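Local coordinates for protein aromatic amino acid aminotransferase I (Candida albicans WO-1, PDB 6HNU) that probably transfers the amino group of aromatic L-amino acids to 2-oxoglutarate, forming aromatic oxo-acids and L-glutamate with pyridoxal 5'-phosphate as cofactor, at residues T64-G69 with Y352-I357; F251-T256 with A278-F283; Q116-H121 with W133-S138. One frame throughout, in Å; residues are numbered along the deposited sequence. Where two conformers were deposited one is given.

Contact 1 of 3, residues T64-G69 with Y352-I357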
loop_
_atom_site.group_PDB
_atom_site.type_symbol
_atom_site.label_atom_id
_atom_site.label_comp_id
_atom_site.label_asym_id
_atom_site.label_seq_id
_atom_site.Cartn_x
_atom_site.Cartn_y
_atom_site.Cartn_z
ATOM N N THR B 64 13.155 17.152 -20.488
ATOM C CA THR B 64 14.161 18.119 -19.977
ATOM C C THR B 64 13.507 19.473 -19.739
ATOM O O THR B 64 12.814 20.005 -20.601
ATOM C CB THR B 64 15.386 18.217 -20.899
ATOM O OG1 THR B 64 14.932 18.603 -22.197
ATOM C CG2 THR B 64 16.131 16.902 -20.968
ATOM N N PRO B 65 13.705 20.079 -18.547
ATOM C CA PRO B 65 13.252 21.432 -18.322
ATOM C C PRO B 65 13.902 22.325 -19.376
ATOM O O PRO B 65 15.051 22.067 -19.747
ATOM C CB PRO B 65 13.759 21.767 -16.929
ATOM C CG PRO B 65 13.978 20.427 -16.257
ATOM C CD PRO B 65 14.394 19.508 -17.380
ATOM N N SER B 66 13.192 23.364 -19.839
ATOM C CA SER B 66 11.967 23.881 -19.257
ATOM C C SER B 66 10.724 23.369 -19.998
ATOM O O SER B 66 9.651 23.998 -19.833
ATOM C CB SER B 66 12.013 25.394 -19.231
ATOM O OG SER B 66 13.063 25.823 -18.368
ATOM N N PHE B 67 10.832 22.273 -20.756
ATOM C CA PHE B 67 9.689 21.647 -21.488
ATOM C C PHE B 67 9.133 22.682 -22.481
ATOM O O PHE B 67 7.895 22.778 -22.681
ATOM C CB PHE B 67 8.630 21.112 -20.514
ATOM C CG PHE B 67 9.244 20.452 -19.306
ATOM C CD1 PHE B 67 9.816 19.186 -19.387
ATOM C CD2 PHE B 67 9.233 21.090 -18.075
ATOM C CE1 PHE B 67 10.440 18.616 -18.287
ATOM C CE2 PHE B 67 9.832 20.501 -16.975
ATOM C CZ PHE B 67 10.431 19.267 -17.082
ATOM N N SER B 68 10.048 23.367 -23.181
ATOM C CA SER B 68 9.694 24.449 -24.144
ATOM C C SER B 68 8.785 23.897 -25.258
ATOM O O SER B 68 7.984 24.678 -25.792
ATOM C CB SER B 68 10.923 25.113 -24.719
ATOM O OG SER B 68 11.717 24.172 -25.419
ATOM N N GLY B 69 8.857 22.598 -25.548
ATOM C CA GLY B 69 8.015 21.928 -26.557
ATOM C C GLY B 69 6.627 21.600 -26.020
ATOM O O GLY B 69 5.817 21.085 -26.804
ATOM N N TYR B 352 10.940 21.285 -11.681
ATOM C CA TYR B 352 9.619 20.754 -11.245
ATOM C C TYR B 352 8.618 21.908 -11.390
ATOM O O TYR B 352 7.504 21.707 -11.885
ATOM C CB TYR B 352 9.690 20.194 -9.822
ATOM C CG TYR B 352 8.426 19.495 -9.385
ATOM C CD1 TYR B 352 7.865 18.503 -10.173
ATOM C CD2 TYR B 352 7.835 19.774 -8.158
ATOM C CE1 TYR B 352 6.706 17.853 -9.785
ATOM C CE2 TYR B 352 6.681 19.122 -7.754
ATOM C CZ TYR B 352 6.143 18.130 -8.555
ATOM O OH TYR B 352 4.975 17.498 -8.208
ATOM N N LEU B 353 8.995 23.113 -10.964
ATOM C CA LEU B 353 8.121 24.288 -11.173
ATOM C C LEU B 353 7.847 24.441 -12.673
ATOM O O LEU B 353 6.701 24.730 -13.008
ATOM C CB LEU B 353 8.765 25.528 -10.564
ATOM C CG LEU B 353 8.779 25.583 -9.050
ATOM C CD1 LEU B 353 9.587 26.794 -8.585
ATOM C CD2 LEU B 353 7.365 25.616 -8.468
ATOM N N ASP B 354 8.857 24.293 -13.550
ATOM C CA ASP B 354 8.612 24.412 -15.001
ATOM C C ASP B 354 7.544 23.386 -15.407
ATOM O O ASP B 354 6.689 23.674 -16.304
ATOM C CB ASP B 354 9.884 24.208 -15.823
ATOM C CG ASP B 354 10.984 25.248 -15.653
ATOM O OD1 ASP B 354 10.661 26.412 -15.417
ATOM O OD2 ASP B 354 12.154 24.873 -15.862
ATOM N N TRP B 355 7.647 22.179 -14.859
ATOM C CA TRP B 355 6.712 21.092 -15.191
ATOM C C TRP B 355 5.296 21.498 -14.765
ATOM O O TRP B 355 4.343 21.331 -15.574
ATOM C CB TRP B 355 7.159 19.781 -14.552
ATOM C CG TRP B 355 6.186 18.685 -14.821
ATOM C CD1 TRP B 355 5.150 18.279 -14.030
ATOM C CD2 TRP B 355 6.130 17.904 -16.007
ATOM N NE1 TRP B 355 4.501 17.235 -14.616
ATOM C CE2 TRP B 355 5.059 16.990 -15.840
ATOM C CE3 TRP B 355 6.921 17.822 -17.159
ATOM C CZ2 TRP B 355 4.758 16.018 -16.789
ATOM C CZ3 TRP B 355 6.614 16.859 -18.099
ATOM C CH2 TRP B 355 5.543 15.976 -17.928
ATOM N N LEU B 356 5.149 22.006 -13.549
ATOM C CA LEU B 356 3.828 22.430 -12.994
ATOM C C LEU B 356 3.272 23.622 -13.783
ATOM O O LEU B 356 2.036 23.682 -13.976
ATOM C CB LEU B 356 3.999 22.747 -11.510
ATOM C CG LEU B 356 4.548 21.601 -10.672
ATOM C CD1 LEU B 356 4.682 22.064 -9.242
ATOM C CD2 LEU B 356 3.670 20.349 -10.760
ATOM N N ILE B 357 4.135 24.495 -14.334
ATOM C CA ILE B 357 3.680 25.654 -15.149
ATOM C C ILE B 357 3.209 25.154 -16.525
ATOM O O ILE B 357 2.186 25.646 -17.029
ATOM C CB ILE B 357 4.828 26.694 -15.198
ATOM C CG1 ILE B 357 4.923 27.416 -13.853
ATOM C CG2 ILE B 357 4.657 27.666 -16.360
ATOM C CD1 ILE B 357 6.257 28.047 -13.612
HETATM O O HOH W 1 7.188 25.461 -18.377
#

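Contact 2 of 3, residues F251-T256 with A278-F283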
loop_
_atom_site.group_PDB
_atom_site.type_symbol
_atom_site.label_atom_id
_atom_site.label_comp_id
_atom_site.label_asym_id
_atom_site.label_seq_id
_atom_site.Cartn_x
_atom_site.Cartn_y
_atom_site.Cartn_z
ATOM N N PHE B 251 -2.364 21.091 -8.514
ATOM C CA PHE B 251 -1.500 21.675 -9.563
ATOM C C PHE B 251 -2.234 21.599 -10.908
ATOM O O PHE B 251 -1.599 21.823 -11.946
ATOM C CB PHE B 251 -0.101 21.050 -9.493
ATOM C CG PHE B 251 0.710 21.615 -8.358
ATOM C CD1 PHE B 251 0.928 22.985 -8.266
ATOM C CD2 PHE B 251 1.157 20.807 -7.329
ATOM C CE1 PHE B 251 1.619 23.521 -7.195
ATOM C CE2 PHE B 251 1.837 21.354 -6.242
ATOM C CZ PHE B 251 2.078 22.708 -6.190
ATOM N N LEU B 252 -3.557 21.325 -10.899
ATOM C CA LEU B 252 -4.394 21.504 -12.108
ATOM C C LEU B 252 -5.128 22.837 -11.986
ATOM O O LEU B 252 -6.103 23.044 -12.738
ATOM C CB LEU B 252 -5.372 20.333 -12.265
ATOM C CG LEU B 252 -4.726 18.946 -12.271
ATOM C CD1 LEU B 252 -5.728 17.883 -12.650
ATOM C CD2 LEU B 252 -3.533 18.888 -13.210
ATOM N N GLN B 253 -4.671 23.739 -11.113
ATOM C CA GLN B 253 -5.117 25.156 -11.175
ATOM C C GLN B 253 -4.826 25.732 -12.570
ATOM O O GLN B 253 -3.834 25.330 -13.231
ATOM C CB GLN B 253 -4.535 25.977 -10.040
ATOM C CG GLN B 253 -5.186 25.616 -8.709
ATOM C CD GLN B 253 -4.534 26.304 -7.550
ATOM O OE1 GLN B 253 -4.680 27.505 -7.353
ATOM N NE2 GLN B 253 -3.727 25.563 -6.797
ATOM N N MET B 254 -5.698 26.647 -13.009
ATOM C CA MET B 254 -5.665 27.191 -14.376
ATOM C C MET B 254 -5.811 28.706 -14.300
ATOM O O MET B 254 -6.259 29.224 -13.271
ATOM C CB MET B 254 -6.800 26.605 -15.225
ATOM C CG MET B 254 -6.627 25.130 -15.498
ATOM S SD MET B 254 -8.081 24.351 -16.233
ATOM C CE MET B 254 -9.208 24.566 -14.849
ATOM N N GLU B 255 -5.517 29.354 -15.424
ATOM C CA GLU B 255 -5.854 30.777 -15.655
ATOM C C GLU B 255 -7.379 30.896 -15.553
ATOM O O GLU B 255 -8.063 29.922 -15.933
ATOM C CB GLU B 255 -5.316 31.234 -17.015
ATOM C CG GLU B 255 -3.827 31.000 -17.218
ATOM C CD GLU B 255 -2.873 31.502 -16.145
ATOM O OE1 GLU B 255 -3.284 32.339 -15.298
ATOM O OE2 GLU B 255 -1.705 31.018 -16.152
ATOM N N THR B 256 -7.873 31.973 -14.954
ATOM C CA THR B 256 -9.318 32.320 -14.928
ATOM C C THR B 256 -9.869 32.301 -16.363
ATOM O O THR B 256 -9.195 32.798 -17.314
ATOM C CB THR B 256 -9.570 33.662 -14.244
ATOM O OG1 THR B 256 -9.010 33.536 -12.940
ATOM C CG2 THR B 256 -11.045 33.987 -14.128
ATOM N N ALA B 278 -0.039 33.025 -7.918
ATOM C CA ALA B 278 -1.368 32.769 -8.526
ATOM C C ALA B 278 -2.098 31.633 -7.798
ATOM O O ALA B 278 -3.337 31.568 -7.937
ATOM C CB ALA B 278 -1.230 32.451 -9.979
ATOM N N LEU B 279 -1.378 30.730 -7.124
ATOM C CA LEU B 279 -1.944 29.493 -6.543
ATOM C C LEU B 279 -2.854 29.870 -5.371
ATOM O O LEU B 279 -2.527 30.779 -4.620
ATOM C CB LEU B 279 -0.782 28.584 -6.125
ATOM C CG LEU B 279 0.080 28.074 -7.280
ATOM C CD1 LEU B 279 1.233 27.249 -6.766
ATOM C CD2 LEU B 279 -0.737 27.277 -8.281
ATOM N N VAL B 280 -4.030 29.255 -5.276
ATOM C CA VAL B 280 -4.958 29.542 -4.152
ATOM C C VAL B 280 -4.277 29.080 -2.868
ATOM O O VAL B 280 -3.676 28.011 -2.843
ATOM C CB VAL B 280 -6.304 28.820 -4.352
ATOM C CG1 VAL B 280 -6.109 27.312 -4.409
ATOM C CG2 VAL B 280 -7.292 29.165 -3.261
ATOM N N PRO B 281 -4.363 29.830 -1.744
ATOM C CA PRO B 281 -3.844 29.325 -0.470
ATOM C C PRO B 281 -4.461 27.964 -0.093
ATOM O O PRO B 281 -5.679 27.822 -0.136
ATOM C CB PRO B 281 -4.275 30.392 0.543
ATOM C CG PRO B 281 -5.380 31.115 -0.175
ATOM C CD PRO B 281 -4.927 31.175 -1.614
ATOM N N SER B 282 -3.610 27.022 0.301
ATOM C CA SER B 282 -4.019 25.720 0.888
ATOM C C SER B 282 -4.558 25.944 2.303
ATOM O O SER B 282 -4.261 26.996 2.935
ATOM C CB SER B 282 -2.854 24.763 0.957
ATOM O OG SER B 282 -1.840 25.331 1.798
ATOM N N PHE B 283 -5.299 24.961 2.823
ATOM C CA PHE B 283 -5.635 24.949 4.262
ATOM C C PHE B 283 -4.341 24.815 5.074
ATOM O O PHE B 283 -4.242 25.503 6.158
ATOM C CB PHE B 283 -6.657 23.890 4.623
ATOM C CG PHE B 283 -8.050 24.244 4.216
ATOM C CD1 PHE B 283 -8.792 25.138 4.972
ATOM C CD2 PHE B 283 -8.602 23.688 3.066
ATOM C CE1 PHE B 283 -10.085 25.457 4.605
ATOM C CE2 PHE B 283 -9.897 23.988 2.708
ATOM C CZ PHE B 283 -10.643 24.876 3.483
#

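Contact 3 of 3, residues Q116-H121 with W133-S138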
loop_
_atom_site.group_PDB
_atom_site.type_symbol
_atom_site.label_atom_id
_atom_site.label_comp_id
_atom_site.label_asym_id
_atom_site.label_seq_id
_atom_site.Cartn_x
_atom_site.Cartn_y
_atom_site.Cartn_z
ATOM N N GLN B 116 13.375 15.091 1.872
ATOM C CA GLN B 116 13.992 16.436 1.826
ATOM C C GLN B 116 13.412 17.240 0.651
ATOM O O GLN B 116 13.037 18.414 0.835
ATOM C CB GLN B 116 15.507 16.358 1.696
ATOM C CG GLN B 116 16.153 17.740 1.607
ATOM C CD GLN B 116 17.648 17.643 1.448
ATOM O OE1 GLN B 116 18.150 17.094 0.466
ATOM N NE2 GLN B 116 18.379 18.161 2.429
ATOM N N PHE B 117 13.369 16.656 -0.540
ATOM C CA PHE B 117 12.876 17.362 -1.733
ATOM C C PHE B 117 11.408 17.732 -1.515
ATOM O O PHE B 117 11.008 18.879 -1.756
ATOM C CB PHE B 117 13.020 16.539 -3.002
ATOM C CG PHE B 117 12.646 17.336 -4.221
ATOM C CD1 PHE B 117 11.315 17.482 -4.589
ATOM C CD2 PHE B 117 13.620 17.913 -5.006
ATOM C CE1 PHE B 117 10.969 18.189 -5.715
ATOM C CE2 PHE B 117 13.276 18.651 -6.121
ATOM C CZ PHE B 117 11.958 18.779 -6.479
ATOM N N ILE B 118 10.614 16.774 -1.065
ATOM C CA ILE B 118 9.144 16.963 -0.994
ATOM C C ILE B 118 8.832 17.928 0.167
ATOM O O ILE B 118 7.905 18.735 0.048
ATOM C CB ILE B 118 8.489 15.556 -0.968
ATOM C CG1 ILE B 118 7.320 15.460 -1.938
ATOM C CG2 ILE B 118 8.125 15.111 0.423
ATOM C CD1 ILE B 118 7.676 15.836 -3.354
ATOM N N LYS B 119 9.643 17.949 1.221
ATOM C CA LYS B 119 9.466 18.925 2.316
ATOM C C LYS B 119 9.812 20.333 1.820
ATOM O O LYS B 119 9.073 21.283 2.135
ATOM C CB LYS B 119 10.244 18.499 3.557
ATOM C CG LYS B 119 9.940 19.356 4.765
ATOM C CD LYS B 119 10.473 18.821 6.096
ATOM C CE LYS B 119 10.014 19.645 7.278
ATOM N NZ LYS B 119 10.397 19.035 8.574
ATOM N N GLU B 120 10.892 20.494 1.060
ATOM C CA GLU B 120 11.261 21.805 0.493
ATOM C C GLU B 120 10.136 22.289 -0.431
ATOM O O GLU B 120 9.766 23.450 -0.339
ATOM C CB GLU B 120 12.547 21.708 -0.310
ATOM C CG GLU B 120 13.772 21.494 0.567
ATOM C CD GLU B 120 15.073 21.176 -0.164
ATOM O OE1 GLU B 120 15.062 20.697 -1.341
ATOM O OE2 GLU B 120 16.114 21.379 0.466
ATOM N N HIS B 121 9.663 21.416 -1.314
ATOM C CA HIS B 121 8.510 21.692 -2.210
ATOM C C HIS B 121 7.323 22.219 -1.393
ATOM O O HIS B 121 6.806 23.347 -1.704
ATOM C CB HIS B 121 8.154 20.470 -3.030
ATOM C CG HIS B 121 6.878 20.662 -3.785
ATOM N ND1 HIS B 121 6.790 21.494 -4.898
ATOM C CD2 HIS B 121 5.633 20.179 -3.548
ATOM C CE1 HIS B 121 5.533 21.502 -5.323
ATOM N NE2 HIS B 121 4.792 20.700 -4.499
ATOM N N TRP B 133 5.804 20.873 12.114
ATOM C CA TRP B 133 5.130 20.236 10.954
ATOM C C TRP B 133 6.113 19.271 10.311
ATOM O O TRP B 133 7.381 19.389 10.509
ATOM C CB TRP B 133 4.602 21.260 9.946
ATOM C CG TRP B 133 5.661 21.941 9.137
ATOM C CD1 TRP B 133 6.407 23.006 9.551
ATOM C CD2 TRP B 133 6.125 21.617 7.809
ATOM N NE1 TRP B 133 7.276 23.386 8.566
ATOM C CE2 TRP B 133 7.160 22.536 7.500
ATOM C CE3 TRP B 133 5.778 20.662 6.842
ATOM C CZ2 TRP B 133 7.821 22.541 6.264
ATOM C CZ3 TRP B 133 6.443 20.651 5.633
ATOM C CH2 TRP B 133 7.436 21.592 5.343
ATOM N N ASP B 134 5.575 18.308 9.589
ATOM C CA ASP B 134 6.421 17.330 8.886
ATOM C C ASP B 134 5.672 16.780 7.679
ATOM O O ASP B 134 4.499 17.143 7.465
ATOM C CB ASP B 134 6.890 16.219 9.823
ATOM C CG ASP B 134 8.288 15.710 9.485
ATOM O OD1 ASP B 134 8.993 16.341 8.637
ATOM O OD2 ASP B 134 8.651 14.698 10.051
ATOM N N VAL B 135 6.411 15.995 6.910
ATOM C CA VAL B 135 5.878 15.177 5.801
ATOM C C VAL B 135 6.316 13.734 6.032
ATOM O O VAL B 135 7.459 13.490 6.470
ATOM C CB VAL B 135 6.361 15.730 4.460
ATOM C CG1 VAL B 135 5.860 17.142 4.256
ATOM C CG2 VAL B 135 7.861 15.706 4.355
ATOM N N ILE B 136 5.423 12.808 5.726
ATOM C CA ILE B 136 5.704 11.353 5.646
ATOM C C ILE B 136 5.216 10.877 4.278
ATOM O O ILE B 136 4.364 11.530 3.655
ATOM C CB ILE B 136 5.030 10.603 6.819
ATOM C CG1 ILE B 136 3.509 10.772 6.843
ATOM C CG2 ILE B 136 5.683 11.048 8.132
ATOM C CD1 ILE B 136 2.760 9.847 7.802
ATOM N N VAL B 137 5.767 9.787 3.814
ATOM C CA VAL B 137 5.366 9.187 2.528
ATOM C C VAL B 137 4.028 8.463 2.700
ATOM O O VAL B 137 3.653 8.017 3.826
ATOM C CB VAL B 137 6.477 8.296 1.968
ATOM C CG1 VAL B 137 7.695 9.130 1.676
ATOM C CG2 VAL B 137 6.786 7.109 2.877
ATOM N N SER B 138 3.302 8.401 1.594
ATOM C CA SER B 138 2.115 7.542 1.393
ATOM C C SER B 138 2.304 6.775 0.095
ATOM O O SER B 138 3.226 7.111 -0.684
ATOM C CB SER B 138 0.873 8.373 1.337
ATOM O OG SER B 138 0.779 9.014 0.076
HETATM O O HOH W 2 9.574 21.271 10.292
#

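Contact 1 of 3, residues T64-G69 with Y352-I357
Phe67 reaches from the loop between strands 57-62 and 81-86 to the flank of helix 334-377, the long helix that in class I aminotransferases links the large and small domains, and meets Trp355 there. The aromatic pair is T-shaped: the benzo edge of the indole points into the face of the Phe67 ring, with centroids 5.1 Å apart and planes at 82°. Trp355 CE3 stands 3.7 Å above the centre of the Phe67 ring. That edge is presented because Trp355 CG lies anti to the backbone N (chi1 177°). Pro65 CA covers the opposite face of Phe67, folded over it by a turn that contains a cis peptide before Ser66, so the phenyl ring is sandwiched between its own loop and the helix.

Apolar contact continues at the rim of the ring, where Phe67 CE2 approaches Trp355 CB at 3.7 Å and Asp354 CB lies at the ring edge, near its plane.

Polar contact is concentrated on Asp354. In the conformer described, one of two modelled for Ser66, Ser66 OG donates to Asp354 OD2 over 2.8 Å, arriving 62° out of the carboxylate plane. A water bridges the backbones, donating to Ser66 O at 3.2 Å and to Asp354 O at 2.8 Å.

Beyond the pair, Trp355 NE1 is held by Val301 O, and Tyr52 of the second subunit packs on Trp355. The buried part of the contact is therefore aromatic and the polar part lies toward exposed Ser66, with the Asp354 carboxylate held by both Ser66 OG and His272 NE2.

Contact 2 of 3, residues F251-T256 with A278-F283
Leu279 and Val280 lie against Phe251 and Gln253, joining two loops of the class I aminotransferase fold: one follows strand 242-246, which carries Asp246 of the cofactor pocket, and the other links helix 272-278 to helix 283-286. Neither segment is a regular helix or strand, and the nearest backbones, at Gln253 and Leu279, have CA atoms 7.1 Å apart, so the side chains of the first loop reach across, one of them to a backbone N-H.

Ala278 contributes little, its CB merely turned toward the other loop. Leu279 splits its two methyls between partners: CD1 touches Phe251 CE1 at 3.8 Å, near the plane of that ring and at its edge, while CD2 lies 3.8 Å from Gln253 NE2.

Val280 supplies the polar link. Its backbone N donates to Gln253 OE1 over 2.8 Å with a nearly straight N-H...O angle of 174°, meeting a lone pair in the carbonyl plane. The extended Gln253 chain (chi2 174°) carries the amide across to that N-H, and Val280 CG1 packs beside OE1 at 3.3 Å. Both groups of the amide are engaged, since Gln253 NE2 bonds to Tyr250 O; the hydroxyl of the same Tyr250 bonds to Val280 O.

Past Pro281, whose carbonyl bonds to Arg229, the segment enters the next helix. Ser282 is the N-cap residue there: its OG caps a backbone N just past the segment and is also bonded to His126 ND1.

Contact 3 of 3, residues Q116-H121 with W133-S138
Lys119, on helix 112-126, lies along the start of strand 133-138, one of the two outermost strands within this chain of the mixed large-domain sheet. The helix packs on that sheet with the short axes 8.7 Å apart at closest and their N-to-C directions at 133°; the strand leads to Gly140, Asn141 and Thr142 of the cofactor pocket.

At its base, Lys119 CB rests on Val135 CG2 at 3.8 Å. That same methyl meets Ile118 CG2, 4.0 Å away, so Val135 packs against two successive helix residues. The chain then departs with CG anti to the backbone N (chi1 -172°) and stays extended, which carries it over the Trp133 indole. Lys119 CG sits 3.4 Å from Trp133 CH2. CD is nearer to Asp134 OD1 than to Trp133 CH2. CE forms a CH-pi contact over the face of the six-membered ring.

The tip has three kinds of partner. NZ stands over the same face, almost on the ring normal, a cation-pi arrangement. Lys119 NZ also makes a salt bridge to Asp134 OD1 at 3.0 Å, entering 41° out of the carboxylate plane. Finally, Lys119 NZ donates to a water, which in turn donates to Trp133 O.

Asp134 OD1 takes a second, weak hydrogen bond from Val135 N, and the Asp134 side chain also touches Lys315 and Leu318 of helix 315-327. The lysine is thus apolar along its length and charged at its end: the methylenes lie over one face of the six-membered ring, while carboxylate, ring face and water together probably stabilise the ammonium beside a largely hydrophobic strand.

Overall arrangement
Contact 3 is the most buried of the three and joins helix to sheet edge; the other two are partly buried, contact 1 setting a loop on helix 334-377 and contact 2 joining two loops. All three meet through side chains of 352-357, 251-256 and 116-121: His121 touches Tyr352 of contact 1 and Phe251 of contact 2, and Phe251 also packs on Leu356. Their chemistry differs accordingly. Contact 1 pairs aromatic rings, with a serine-carboxylate bond at its more exposed side, contact 2 depends on one neutral amide bonded to backbone, and contact 3 combines a salt bridge with cation-pi. Contacts 2 and 3 each have a side chain, Phe251 and Ile118, about 12 Å from the bound cofactor.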